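Local structure of succinate-semialdehyde dehydrogenase (NAD(P)(+)) (Marinobacter aquaeolei, 3RH9) at residues A[78-83]-A[115-120]; A[86-91]-A[109-114]; A[74-79]-A[201-206]; A[165-170]-A[463-468]. The protein probably oxidises succinate semialdehyde to succinate with NAD+ or NADP+ as electron acceptor, as a member of the aldehyde dehydrogenase family. All blocks are in the same frame, centred on the assembly; numbering follows the deposited sequence.

Interaction 1: residues A[78-83]-A[115-120]; sequences EDIRDG and GFFDYC
Ile80 and Arg81 face Phe117 and Asp118 across an antiparallel helix pair, helix 70-86 against helix 103-123, whose local axes come within 8.1 Å at an angle of 156°. The inner half of the contact is apolar. CG2 of Ile80 stands over the middle of the Phe117 ring in a CH-pi contact, 3.5 Å from the ring centroid and only 5° off its normal; with this branch anti to the backbone N, it is carried straight onto the ring face. One residue on, Arg81 CB rests 3.6 Å from Phe117 CB, the tightest carbon approach of that pair. Phe193 of helix 188-197 adds to the apolar side. Beyond CB the arginine bends at chi2 and chi3 and brings its guanidinium side-on to Asp118, the centre of a salt-bridge network of Arg81, Asp82 and Asp118. NH1 bonds to Asp82 OD1, which lies in the guanidinium plane. Asp118 OD2 has a second partner in Lys122. The guanidinium and the Asp118 carboxylate are turned 59° apart, and both bonds between them fall on one oxygen: Asp118 OD1 accepts from Arg81 NE, which comes from above the carboxylate plane, and from Arg81 NH2 at 2.9 Å, nearly in line with its C-O bond.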
loop_
_atom_site.group_PDB
_atom_site.type_symbol
_atom_site.label_atom_id
_atom_site.label_comp_id
_atom_site.label_asym_id
_atom_site.label_seq_id
_atom_site.Cartn_x
_atom_site.Cartn_y
_atom_site.Cartn_z
ATOM N N GLU A 78 -12.683 -17.178 16.478
ATOM C CA GLU A 78 -12.529 -18.407 17.256
ATOM C C GLU A 78 -13.474 -19.503 16.776
ATOM O O GLU A 78 -13.055 -20.651 16.586
ATOM C CB GLU A 78 -12.725 -18.136 18.742
ATOM C CG GLU A 78 -11.460 -17.696 19.461
ATOM C CD GLU A 78 -11.750 -16.990 20.787
ATOM O OE1 GLU A 78 -12.936 -16.912 21.204
ATOM O OE2 GLU A 78 -10.779 -16.502 21.406
ATOM N N ASP A 79 -14.743 -19.137 16.579
ATOM C CA ASP A 79 -15.734 -20.050 16.038
ATOM C C ASP A 79 -15.338 -20.551 14.640
ATOM O O ASP A 79 -15.385 -21.745 14.373
ATOM C CB ASP A 79 -17.123 -19.397 15.992
ATOM C CG ASP A 79 -17.759 -19.235 17.373
ATOM O OD1 ASP A 79 -17.169 -19.701 18.382
ATOM O OD2 ASP A 79 -18.867 -18.632 17.438
ATOM N N ILE A 80 -14.961 -19.641 13.747
ATOM C CA ILE A 80 -14.533 -20.047 12.413
ATOM C C ILE A 80 -13.322 -20.982 12.472
ATOM O O ILE A 80 -13.292 -22.008 11.802
ATOM C CB ILE A 80 -14.219 -18.847 11.512
ATOM C CG1 ILE A 80 -15.502 -18.070 11.195
ATOM C CG2 ILE A 80 -13.578 -19.306 10.231
ATOM C CD1 ILE A 80 -15.264 -16.681 10.628
ATOM N N ARG A 81 -12.336 -20.639 13.291
ATOM C CA ARG A 81 -11.153 -21.480 13.425
ATOM C C ARG A 81 -11.521 -22.892 13.876
ATOM O O ARG A 81 -10.914 -23.872 13.433
ATOM C CB ARG A 81 -10.145 -20.857 14.389
ATOM C CG ARG A 81 -9.032 -21.793 14.823
ATOM C CD ARG A 81 -9.276 -22.300 16.221
ATOM N NE ARG A 81 -8.831 -21.339 17.227
ATOM C CZ ARG A 81 -9.422 -21.154 18.407
ATOM N NH1 ARG A 81 -10.503 -21.853 18.734
ATOM N NH2 ARG A 81 -8.934 -20.258 19.260
ATOM N N ASP A 82 -12.519 -22.981 14.751
ATOM C CA ASP A 82 -13.017 -24.254 15.246
ATOM C C ASP A 82 -13.866 -24.951 14.191
ATOM O O ASP A 82 -13.777 -26.165 14.020
ATOM C CB ASP A 82 -13.846 -24.049 16.520
ATOM C CG ASP A 82 -12.997 -23.655 17.724
ATOM O OD1 ASP A 82 -11.755 -23.763 17.633
ATOM O OD2 ASP A 82 -13.573 -23.235 18.759
ATOM N N GLY A 83 -14.702 -24.188 13.494
ATOM C CA GLY A 83 -15.496 -24.726 12.402
ATOM C C GLY A 83 -14.636 -25.387 11.328
ATOM O O GLY A 83 -14.920 -26.498 10.878
ATOM N N GLY A 115 -5.296 -21.779 11.246
ATOM C CA GLY A 115 -4.294 -21.137 12.078
ATOM C C GLY A 115 -4.208 -19.639 11.856
ATOM O O GLY A 115 -3.605 -18.906 12.650
ATOM N N PHE A 116 -4.800 -19.180 10.760
ATOM C CA PHE A 116 -4.855 -17.754 10.494
ATOM C C PHE A 116 -5.909 -17.138 11.382
ATOM O O PHE A 116 -5.715 -16.081 11.990
ATOM C CB PHE A 116 -5.148 -17.491 9.017
ATOM C CG PHE A 116 -3.949 -17.660 8.147
ATOM C CD1 PHE A 116 -2.967 -16.679 8.109
ATOM C CD2 PHE A 116 -3.771 -18.816 7.396
ATOM C CE1 PHE A 116 -1.844 -16.830 7.326
ATOM C CE2 PHE A 116 -2.638 -18.972 6.603
ATOM C CZ PHE A 116 -1.671 -17.976 6.575
ATOM N N PHE A 117 -7.028 -17.832 11.466
ATOM C CA PHE A 117 -8.111 -17.411 12.321
ATOM C C PHE A 117 -7.687 -17.474 13.775
ATOM O O PHE A 117 -8.008 -16.594 14.568
ATOM C CB PHE A 117 -9.344 -18.255 12.034
ATOM C CG PHE A 117 -10.052 -17.839 10.788
ATOM C CD1 PHE A 117 -9.885 -18.539 9.621
ATOM C CD2 PHE A 117 -10.857 -16.712 10.779
ATOM C CE1 PHE A 117 -10.537 -18.140 8.470
ATOM C CE2 PHE A 117 -11.498 -16.306 9.639
ATOM C CZ PHE A 117 -11.347 -17.017 8.485
ATOM N N ASP A 118 -6.945 -18.512 14.122
ATOM C CA ASP A 118 -6.461 -18.627 15.477
ATOM C C ASP A 118 -5.541 -17.462 15.763
ATOM O O ASP A 118 -5.631 -16.822 16.803
ATOM C CB ASP A 118 -5.711 -19.945 15.699
ATOM C CG ASP A 118 -5.378 -20.176 17.167
ATOM O OD1 ASP A 118 -6.284 -20.056 18.030
ATOM O OD2 ASP A 118 -4.207 -20.462 17.468
ATOM N N TYR A 119 -4.653 -17.177 14.826
ATOM C CA TYR A 119 -3.635 -16.197 15.095
ATOM C C TYR A 119 -4.266 -14.816 15.214
ATOM O O TYR A 119 -3.851 -14.001 16.036
ATOM C CB TYR A 119 -2.549 -16.226 14.035
ATOM C CG TYR A 119 -1.586 -15.101 14.226
ATOM C CD1 TYR A 119 -1.813 -13.868 13.629
ATOM C CD2 TYR A 119 -0.463 -15.252 15.039
ATOM C CE1 TYR A 119 -0.941 -12.822 13.823
ATOM C CE2 TYR A 119 0.424 -14.200 15.236
ATOM C CZ TYR A 119 0.171 -12.991 14.626
ATOM O OH TYR A 119 1.033 -11.943 14.802
ATOM N N CYS A 120 -5.290 -14.566 14.411
ATOM C CA CYS A 120 -5.987 -13.286 14.461
ATOM C C CYS A 120 -6.833 -13.099 15.708
ATOM O O CYS A 120 -7.010 -11.979 16.181
ATOM C CB CYS A 120 -6.839 -13.095 13.213
ATOM S SG CYS A 120 -5.878 -12.471 11.846
#

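Interaction 2: residues A[86-91]-A[109-114]; sequences ENREEI and EVDYAA
NH1 of Arg88 and OD2 of Asp111 form the shortest polar pair here, a salt bridge of 2.6 Å between the first turn of helix 88-99 and the middle of helix 103-123. Arg88 is extended from CG to NE and runs past the carboxylate: its CD lies 3.3 Å from Asp111 OD1, while NH1 reaches beyond to OD2. The guanidinium and carboxylate planes are only 21° apart, but the carboxylate oxygen approaches the guanidinium obliquely. Beneath this charged pair, Val110 splits its two methyls between two partners. CG1, set anti to the backbone N (chi1 173°), packs 3.7 Å from Arg88 CA and also against Arg88 CB; CG2 meets CG2 of Ile91 at 3.6 Å, the two side chains crossing at about a right angle. Were Arg88 cut back to an alanine, Asp111 would probably lose its charged mate, and its OD1 the aliphatic CD beside it. Leu84 of helix 70-86 lies against Val110, and Thr189 and Ala192 of helix 188-197 against Ile91. Glu89 O accepts a bond from Trp103 NE1, a further tie between the same two helices. Asn87 marks the break after helix 70-86. Consecutive helices joined by tight bends and clasped in this way belong to the helical layer flanking the Rossmann-type parallel sheet of aldehyde dehydrogenases.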
loop_
_atom_site.group_PDB
_atom_site.type_symbol
_atom_site.label_atom_id
_atom_site.label_comp_id
_atom_site.label_asym_id
_atom_site.label_seq_id
_atom_site.Cartn_x
_atom_site.Cartn_y
_atom_site.Cartn_z
ATOM N N GLU A 86 -13.141 -28.738 12.561
ATOM C CA GLU A 86 -14.169 -29.764 12.685
ATOM C C GLU A 86 -14.574 -30.367 11.360
ATOM O O GLU A 86 -14.812 -31.567 11.269
ATOM C CB GLU A 86 -15.419 -29.177 13.307
ATOM C CG GLU A 86 -15.221 -28.691 14.703
ATOM C CD GLU A 86 -16.491 -28.122 15.243
ATOM O OE1 GLU A 86 -17.557 -28.638 14.845
ATOM O OE2 GLU A 86 -16.428 -27.159 16.045
ATOM N N ASN A 87 -14.696 -29.530 10.339
ATOM C CA ASN A 87 -15.149 -30.000 9.046
ATOM C C ASN A 87 -13.965 -30.172 8.131
ATOM O O ASN A 87 -14.061 -29.980 6.922
ATOM C CB ASN A 87 -16.168 -29.037 8.456
ATOM C CG ASN A 87 -17.312 -28.775 9.401
ATOM O OD1 ASN A 87 -18.401 -29.329 9.246
ATOM N ND2 ASN A 87 -17.065 -27.949 10.408
ATOM N N ARG A 88 -12.852 -30.557 8.736
ATOM C CA ARG A 88 -11.566 -30.617 8.070
ATOM C C ARG A 88 -11.454 -31.762 7.056
ATOM O O ARG A 88 -10.689 -31.688 6.095
ATOM C CB ARG A 88 -10.474 -30.708 9.140
ATOM C CG ARG A 88 -9.333 -31.614 8.804
ATOM C CD ARG A 88 -8.551 -31.993 10.035
ATOM N NE ARG A 88 -7.893 -33.257 9.767
ATOM C CZ ARG A 88 -6.686 -33.384 9.221
ATOM N NH1 ARG A 88 -5.964 -32.308 8.909
ATOM N NH2 ARG A 88 -6.191 -34.599 8.999
ATOM N N GLU A 89 -12.230 -32.816 7.246
ATOM C CA GLU A 89 -12.106 -33.950 6.354
ATOM C C GLU A 89 -13.050 -33.856 5.164
ATOM O O GLU A 89 -12.708 -34.299 4.064
ATOM C CB GLU A 89 -12.281 -35.265 7.115
ATOM C CG GLU A 89 -12.717 -36.435 6.259
ATOM C CD GLU A 89 -12.710 -37.744 7.019
ATOM O OE1 GLU A 89 -11.892 -37.882 7.955
ATOM O OE2 GLU A 89 -13.514 -38.638 6.672
ATOM N N GLU A 90 -14.225 -33.266 5.367
ATOM C CA GLU A 90 -15.199 -33.131 4.276
ATOM C C GLU A 90 -14.891 -31.951 3.354
ATOM O O GLU A 90 -15.237 -31.965 2.165
ATOM C CB GLU A 90 -16.624 -33.021 4.819
ATOM C CG GLU A 90 -17.672 -32.724 3.758
ATOM C CD GLU A 90 -17.834 -33.840 2.727
ATOM O OE1 GLU A 90 -18.655 -33.682 1.795
ATOM O OE2 GLU A 90 -17.147 -34.880 2.847
ATOM N N ILE A 91 -14.249 -30.926 3.907
ATOM C CA ILE A 91 -13.791 -29.804 3.097
ATOM C C ILE A 91 -12.573 -30.268 2.307
ATOM O O ILE A 91 -12.468 -30.028 1.108
ATOM C CB ILE A 91 -13.457 -28.585 3.959
ATOM C CG1 ILE A 91 -14.738 -27.997 4.538
ATOM C CG2 ILE A 91 -12.716 -27.547 3.146
ATOM C CD1 ILE A 91 -14.510 -26.928 5.535
ATOM N N GLU A 109 -4.494 -28.486 4.429
ATOM C CA GLU A 109 -4.681 -27.099 4.009
ATOM C C GLU A 109 -5.765 -26.457 4.853
ATOM O O GLU A 109 -5.714 -25.263 5.169
ATOM C CB GLU A 109 -5.033 -26.966 2.519
ATOM C CG GLU A 109 -5.246 -25.483 2.086
ATOM C CD GLU A 109 -5.652 -25.297 0.615
ATOM O OE1 GLU A 109 -5.364 -26.190 -0.211
ATOM O OE2 GLU A 109 -6.253 -24.247 0.274
ATOM N N VAL A 110 -6.754 -27.261 5.220
ATOM C CA VAL A 110 -7.804 -26.814 6.118
ATOM C C VAL A 110 -7.197 -26.503 7.477
ATOM O O VAL A 110 -7.578 -25.531 8.110
ATOM C CB VAL A 110 -8.893 -27.865 6.245
ATOM C CG1 VAL A 110 -9.872 -27.453 7.300
ATOM C CG2 VAL A 110 -9.585 -28.046 4.915
ATOM N N ASP A 111 -6.231 -27.310 7.905
ATOM C CA ASP A 111 -5.562 -27.069 9.177
ATOM C C ASP A 111 -4.833 -25.741 9.119
ATOM O O ASP A 111 -4.953 -24.884 10.005
ATOM C CB ASP A 111 -4.550 -28.169 9.473
ATOM C CG ASP A 111 -5.206 -29.472 9.899
ATOM O OD1 ASP A 111 -6.444 -29.479 10.099
ATOM O OD2 ASP A 111 -4.476 -30.481 10.041
ATOM N N TYR A 112 -4.065 -25.594 8.050
ATOM C CA TYR A 112 -3.312 -24.389 7.782
ATOM C C TYR A 112 -4.198 -23.125 7.793
ATOM O O TYR A 112 -3.838 -22.103 8.392
ATOM C CB TYR A 112 -2.645 -24.572 6.434
ATOM C CG TYR A 112 -1.857 -23.400 5.960
ATOM C CD1 TYR A 112 -0.581 -23.151 6.454
ATOM C CD2 TYR A 112 -2.367 -22.557 4.993
ATOM C CE1 TYR A 112 0.162 -22.084 6.004
ATOM C CE2 TYR A 112 -1.634 -21.488 4.532
ATOM C CZ TYR A 112 -0.372 -21.256 5.041
ATOM O OH TYR A 112 0.346 -20.181 4.583
ATOM N N ALA A 113 -5.349 -23.207 7.125
ATOM C CA ALA A 113 -6.325 -22.119 7.093
ATOM C C ALA A 113 -6.812 -21.753 8.491
ATOM O O ALA A 113 -7.050 -20.580 8.799
ATOM C CB ALA A 113 -7.518 -22.499 6.216
ATOM N N ALA A 114 -6.967 -22.768 9.335
ATOM C CA ALA A 114 -7.514 -22.567 10.669
ATOM C C ALA A 114 -6.596 -21.710 11.522
ATOM O O ALA A 114 -7.055 -21.006 12.405
ATOM C CB ALA A 114 -7.765 -23.903 11.334
#

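Interaction 3: residues A[74-79]-A[201-206]; sequences RKWLED and DLPDGM
Trp76 of helix 70-86 packs its indole against Leu202, Pro203 and Met206, which belong to the loop that leads into strand 207-209, the edge strand of the Rossmann-type sheet. Pro203 makes the closest approach: its CD lies over one face of the indole, displaced toward the rim, and its CG is 3.4 Å from Trp76 CZ2. The two side chains come from opposite directions. Met206, present as selenomethionine, crosses the indole at about a right angle. Its chain is bent at chi2 (-64°) and chi3 (-47°), which brings CE to 3.8 Å from Trp76 CZ3, and SE stands 5.0 Å from the centroid of the six-membered ring in an oblique Met-aromatic contact. At the pyrrole end, Leu202 CD1 meets Trp76 CD1 more loosely, at 4.1 Å. The indole therefore bears on three side chains along its length, none of them hydrogen-bonding to it. Outside this first shell, Trp68 meets Trp76 edge-to-face and also touches Pro203, and Leu172 of helix 162-174 lies against both Trp76 and Met206. Pro203 and Met206 are the first and last residues of a type II beta turn, with Gly205 at the positive phi (107°) of the third position of such a turn. The turn itself is closed by Met206 N donating to Pro203 O, 3.1 Å away.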
loop_
_atom_site.group_PDB
_atom_site.type_symbol
_atom_site.label_atom_id
_atom_site.label_comp_id
_atom_site.label_asym_id
_atom_site.label_seq_id
_atom_site.Cartn_x
_atom_site.Cartn_y
_atom_site.Cartn_z
ATOM N N ARG A 74 -13.669 -11.282 18.127
ATOM C CA ARG A 74 -12.802 -12.348 18.627
ATOM C C ARG A 74 -13.507 -13.709 18.630
ATOM O O ARG A 74 -12.914 -14.724 18.278
ATOM C CB ARG A 74 -12.313 -11.964 20.023
ATOM C CG ARG A 74 -11.596 -13.019 20.806
ATOM C CD ARG A 74 -11.024 -12.367 22.049
ATOM N NE ARG A 74 -9.605 -12.148 21.868
ATOM C CZ ARG A 74 -8.936 -11.082 22.286
ATOM N NH1 ARG A 74 -9.551 -10.093 22.922
ATOM N NH2 ARG A 74 -7.638 -11.009 22.038
ATOM N N LYS A 75 -14.780 -13.711 19.006
ATOM C CA LYS A 75 -15.579 -14.928 19.049
ATOM C C LYS A 75 -15.838 -15.499 17.648
ATOM O O LYS A 75 -15.802 -16.723 17.462
ATOM C CB LYS A 75 -16.904 -14.670 19.788
ATOM C CG LYS A 75 -17.711 -15.920 20.106
ATOM C CD LYS A 75 -16.841 -16.959 20.831
ATOM C CE LYS A 75 -17.657 -17.893 21.739
ATOM N NZ LYS A 75 -18.745 -18.603 21.001
ATOM N N TRP A 76 -16.101 -14.621 16.675
ATOM C CA TRP A 76 -16.265 -15.046 15.277
ATOM C C TRP A 76 -15.043 -15.826 14.786
ATOM O O TRP A 76 -15.155 -16.934 14.268
ATOM C CB TRP A 76 -16.402 -13.846 14.350
ATOM C CG TRP A 76 -17.504 -12.915 14.635
ATOM C CD1 TRP A 76 -18.618 -13.171 15.348
ATOM C CD2 TRP A 76 -17.626 -11.565 14.157
ATOM N NE1 TRP A 76 -19.424 -12.064 15.377
ATOM C CE2 TRP A 76 -18.840 -11.062 14.649
ATOM C CE3 TRP A 76 -16.820 -10.733 13.364
ATOM C CZ2 TRP A 76 -19.277 -9.755 14.379
ATOM C CZ3 TRP A 76 -17.255 -9.436 13.093
ATOM C CH2 TRP A 76 -18.471 -8.963 13.597
ATOM N N LEU A 77 -13.875 -15.200 14.913
ATOM C CA LEU A 77 -12.623 -15.805 14.494
ATOM C C LEU A 77 -12.479 -17.157 15.162
ATOM O O LEU A 77 -12.207 -18.164 14.501
ATOM C CB LEU A 77 -11.438 -14.898 14.857
ATOM C CG LEU A 77 -11.477 -13.489 14.250
ATOM C CD1 LEU A 77 -10.456 -12.551 14.858
ATOM C CD2 LEU A 77 -11.291 -13.588 12.754
ATOM N N GLU A 78 -12.683 -17.178 16.478
ATOM C CA GLU A 78 -12.529 -18.407 17.256
ATOM C C GLU A 78 -13.474 -19.503 16.776
ATOM O O GLU A 78 -13.055 -20.651 16.586
ATOM C CB GLU A 78 -12.725 -18.136 18.742
ATOM C CG GLU A 78 -11.460 -17.696 19.461
ATOM C CD GLU A 78 -11.750 -16.990 20.787
ATOM O OE1 GLU A 78 -12.936 -16.912 21.204
ATOM O OE2 GLU A 78 -10.779 -16.502 21.406
ATOM N N ASP A 79 -14.743 -19.137 16.579
ATOM C CA ASP A 79 -15.734 -20.050 16.038
ATOM C C ASP A 79 -15.338 -20.551 14.640
ATOM O O ASP A 79 -15.385 -21.745 14.373
ATOM C CB ASP A 79 -17.123 -19.397 15.992
ATOM C CG ASP A 79 -17.759 -19.235 17.373
ATOM O OD1 ASP A 79 -17.169 -19.701 18.382
ATOM O OD2 ASP A 79 -18.867 -18.632 17.438
ATOM N N ASP A 201 -23.725 -17.791 13.507
ATOM C CA ASP A 201 -24.304 -16.554 14.003
ATOM C C ASP A 201 -23.466 -15.304 13.728
ATOM O O ASP A 201 -23.361 -14.418 14.574
ATOM C CB ASP A 201 -24.568 -16.669 15.501
ATOM C CG ASP A 201 -26.046 -16.668 15.830
ATOM O OD1 ASP A 201 -26.853 -16.196 14.983
ATOM O OD2 ASP A 201 -26.396 -17.138 16.940
ATOM N N LEU A 202 -22.871 -15.236 12.545
ATOM C CA LEU A 202 -22.237 -14.012 12.090
ATOM C C LEU A 202 -23.350 -13.021 11.779
ATOM O O LEU A 202 -24.460 -13.434 11.438
ATOM C CB LEU A 202 -21.414 -14.281 10.830
ATOM C CG LEU A 202 -19.979 -14.790 11.012
ATOM C CD1 LEU A 202 -19.811 -15.606 12.296
ATOM C CD2 LEU A 202 -19.518 -15.595 9.790
ATOM N N PRO A 203 -23.067 -11.713 11.904
ATOM C CA PRO A 203 -24.019 -10.673 11.475
ATOM C C PRO A 203 -24.394 -10.786 9.990
ATOM O O PRO A 203 -23.538 -11.043 9.148
ATOM C CB PRO A 203 -23.248 -9.367 11.715
ATOM C CG PRO A 203 -22.224 -9.709 12.754
ATOM C CD PRO A 203 -21.874 -11.156 12.573
ATOM N N ASP A 204 -25.666 -10.590 9.675
ATOM C CA ASP A 204 -26.105 -10.578 8.288
ATOM C C ASP A 204 -25.328 -9.527 7.489
ATOM O O ASP A 204 -25.441 -8.332 7.744
ATOM C CB ASP A 204 -27.617 -10.304 8.193
ATOM C CG ASP A 204 -28.469 -11.555 8.397
ATOM O OD1 ASP A 204 -27.896 -12.624 8.699
ATOM O OD2 ASP A 204 -29.716 -11.474 8.257
ATOM N N GLY A 205 -24.548 -9.973 6.513
ATOM C CA GLY A 205 -23.767 -9.073 5.688
ATOM C C GLY A 205 -22.267 -9.073 5.954
ATOM O O GLY A 205 -21.532 -8.468 5.189
HETATM N N MSE A 206 -21.793 -9.723 7.019
HETATM C CA MSE A 206 -20.356 -9.703 7.307
HETATM C C MSE A 206 -19.547 -10.476 6.273
HETATM O O MSE A 206 -18.422 -10.094 5.933
HETATM C CB MSE A 206 -20.050 -10.242 8.693
HETATM C CG MSE A 206 -20.237 -9.232 9.782
HETATM SE SE MSE A 206 -19.025 -7.667 9.709
HETATM C CE MSE A 206 -17.328 -8.598 9.404
#

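Interaction 4: residues A[165-170]-A[463-468]; sequences AKKLSA and GREGGL
Lys166 and Glu465 bring the backbones closest, their CA atoms 6.4 Å apart, where helix 162-174 runs beside an extended loop that precedes helix 467-471. This is a buried junction between helix 162-174 of the Rossmann-type domain and the loop after strand 461-462, next to the catalytic region: the side chain of Glu465 comes within about 3 Å of that of Glu256, the predicted active-site residue. The arrangement of Glu465 and Lys167 near Glu256 is consistent with the proton relay proposed for related aldehyde dehydrogenases. Glu465 reaches across with its chain stretched beyond CG and divides its carboxylate between two lysines. OE2 accepts from Lys167 NZ at 2.7 Å, a salt bridge in which NZ meets OE2 on the syn side, 28° out of the carboxylate plane. Lys167 bends at chi4 (-61°) to turn NZ onto that oxygen, and its CG also touches OE2. Lys167 NZ is further held by Ser231 OG and Thr233 OG1, so it links the loop to strand 229-233. Beside Glu465, Arg464 reaches Glu476 of the second subunit. Replacing Glu465 by an alanine is likely to leave Lys167 NZ without its carboxylate and Lys166 CD without the oxygen packed on it. That oxygen, Glu465 OE1, lies against the aliphatic part of Lys166, 3.3 Å from CD, while Lys166 NZ points off and stays 4.5 Å from OE1, beyond a salt bridge.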
loop_
_atom_site.group_PDB
_atom_site.type_symbol
_atom_site.label_atom_id
_atom_site.label_comp_id
_atom_site.label_asym_id
_atom_site.label_seq_id
_atom_site.Cartn_x
_atom_site.Cartn_y
_atom_site.Cartn_z
ATOM N N ALA A 165 -8.489 -17.770 3.755
ATOM C CA ALA A 165 -8.303 -17.766 5.206
ATOM C C ALA A 165 -7.390 -16.631 5.652
ATOM O O ALA A 165 -7.617 -16.019 6.698
ATOM C CB ALA A 165 -7.759 -19.097 5.681
ATOM N N LYS A 166 -6.356 -16.362 4.853
ATOM C CA LYS A 166 -5.429 -15.271 5.127
ATOM C C LYS A 166 -6.160 -13.937 5.070
ATOM O O LYS A 166 -5.916 -13.046 5.878
ATOM C CB LYS A 166 -4.273 -15.243 4.117
ATOM C CG LYS A 166 -3.397 -16.501 4.065
ATOM C CD LYS A 166 -2.449 -16.442 2.864
ATOM C CE LYS A 166 -1.380 -17.527 2.918
ATOM N NZ LYS A 166 -0.342 -17.388 1.826
ATOM N N LYS A 167 -7.057 -13.793 4.111
ATOM C CA LYS A 167 -7.675 -12.500 3.898
ATOM C C LYS A 167 -8.805 -12.242 4.881
ATOM O O LYS A 167 -8.979 -11.127 5.353
ATOM C CB LYS A 167 -8.181 -12.363 2.458
ATOM C CG LYS A 167 -7.121 -12.523 1.398
ATOM C CD LYS A 167 -7.665 -12.168 0.017
ATOM C CE LYS A 167 -6.626 -12.428 -1.057
ATOM N NZ LYS A 167 -5.405 -11.606 -0.847
ATOM N N LEU A 168 -9.578 -13.277 5.182
ATOM C CA LEU A 168 -10.816 -13.097 5.926
ATOM C C LEU A 168 -10.565 -12.988 7.420
ATOM O O LEU A 168 -11.229 -12.230 8.108
ATOM C CB LEU A 168 -11.798 -14.213 5.610
ATOM C CG LEU A 168 -13.190 -14.011 6.201
ATOM C CD1 LEU A 168 -13.604 -12.551 6.079
ATOM C CD2 LEU A 168 -14.222 -14.954 5.560
ATOM N N SER A 169 -9.590 -13.735 7.916
ATOM C CA SER A 169 -9.160 -13.597 9.299
ATOM C C SER A 169 -8.728 -12.167 9.634
ATOM O O SER A 169 -9.032 -11.660 10.714
ATOM C CB SER A 169 -8.027 -14.562 9.595
ATOM O OG SER A 169 -7.019 -14.455 8.610
ATOM N N ALA A 170 -8.015 -11.513 8.721
ATOM C CA ALA A 170 -7.587 -10.126 8.949
ATOM C C ALA A 170 -8.743 -9.140 8.775
ATOM O O ALA A 170 -8.888 -8.207 9.545
ATOM C CB ALA A 170 -6.409 -9.754 8.054
ATOM N N GLY A 463 1.786 -5.164 -0.186
ATOM C CA GLY A 463 1.222 -5.478 1.110
ATOM C C GLY A 463 1.647 -6.836 1.622
ATOM O O GLY A 463 2.297 -7.611 0.912
ATOM N N ARG A 464 1.269 -7.119 2.865
ATOM C CA ARG A 464 1.662 -8.341 3.551
ATOM C C ARG A 464 0.462 -8.993 4.204
ATOM O O ARG A 464 -0.408 -8.313 4.745
ATOM C CB ARG A 464 2.690 -8.029 4.643
ATOM C CG ARG A 464 4.052 -7.571 4.133
ATOM C CD ARG A 464 4.720 -8.623 3.250
ATOM N NE ARG A 464 6.008 -8.131 2.796
ATOM C CZ ARG A 464 6.223 -7.520 1.633
ATOM N NH1 ARG A 464 5.238 -7.340 0.754
ATOM N NH2 ARG A 464 7.447 -7.090 1.349
ATOM N N GLU A 465 0.419 -10.316 4.164
ATOM C CA GLU A 465 -0.593 -11.071 4.881
ATOM C C GLU A 465 0.114 -11.860 5.964
ATOM O O GLU A 465 1.252 -12.284 5.784
ATOM C CB GLU A 465 -1.333 -12.010 3.935
ATOM C CG GLU A 465 -2.143 -11.289 2.873
ATOM C CD GLU A 465 -2.906 -12.235 1.943
ATOM O OE1 GLU A 465 -2.382 -13.351 1.676
ATOM O OE2 GLU A 465 -4.012 -11.854 1.474
ATOM N N GLY A 466 -0.564 -12.063 7.085
ATOM C CA GLY A 466 0.007 -12.792 8.203
ATOM C C GLY A 466 0.819 -11.909 9.133
ATOM O O GLY A 466 1.217 -10.795 8.774
ATOM N N GLY A 467 1.065 -12.411 10.336
ATOM C CA GLY A 467 1.754 -11.643 11.353
ATOM C C GLY A 467 1.041 -10.344 11.672
ATOM O O GLY A 467 -0.126 -10.167 11.353
ATOM N N LEU A 468 1.765 -9.425 12.288
ATOM C CA LEU A 468 1.243 -8.122 12.659
ATOM C C LEU A 468 0.778 -7.334 11.469
ATOM O O LEU A 468 -0.361 -6.897 11.417
ATOM C CB LEU A 468 2.335 -7.298 13.314
ATOM C CG LEU A 468 1.781 -6.149 14.147
ATOM C CD1 LEU A 468 1.523 -6.678 15.558
ATOM C CD2 LEU A 468 2.739 -4.941 14.159
#

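From the N terminus, residues 74-79 open interaction 3 and, overlapping at Glu78 and Asp79, 78-83 open interaction 1. Interaction 2, opened by 86-91, closes first, at 109-114, its short loop lying wholly within that of interaction 1, which closes at 115-120; both end on helix 103-123 and touch through Arg81 CG and Ala114 O. Helix 162-174 then opens interaction 4 before interaction 3 closes at 201-206, so these two cross, and interaction 4 closes only near the C terminus, at 463-468. Together they bind the N-terminal helices to one another, to the edge of the Rossmann-type sheet, and, through Phe116 and Ala113 packing on helix 162-174, to the region round the predicted active site.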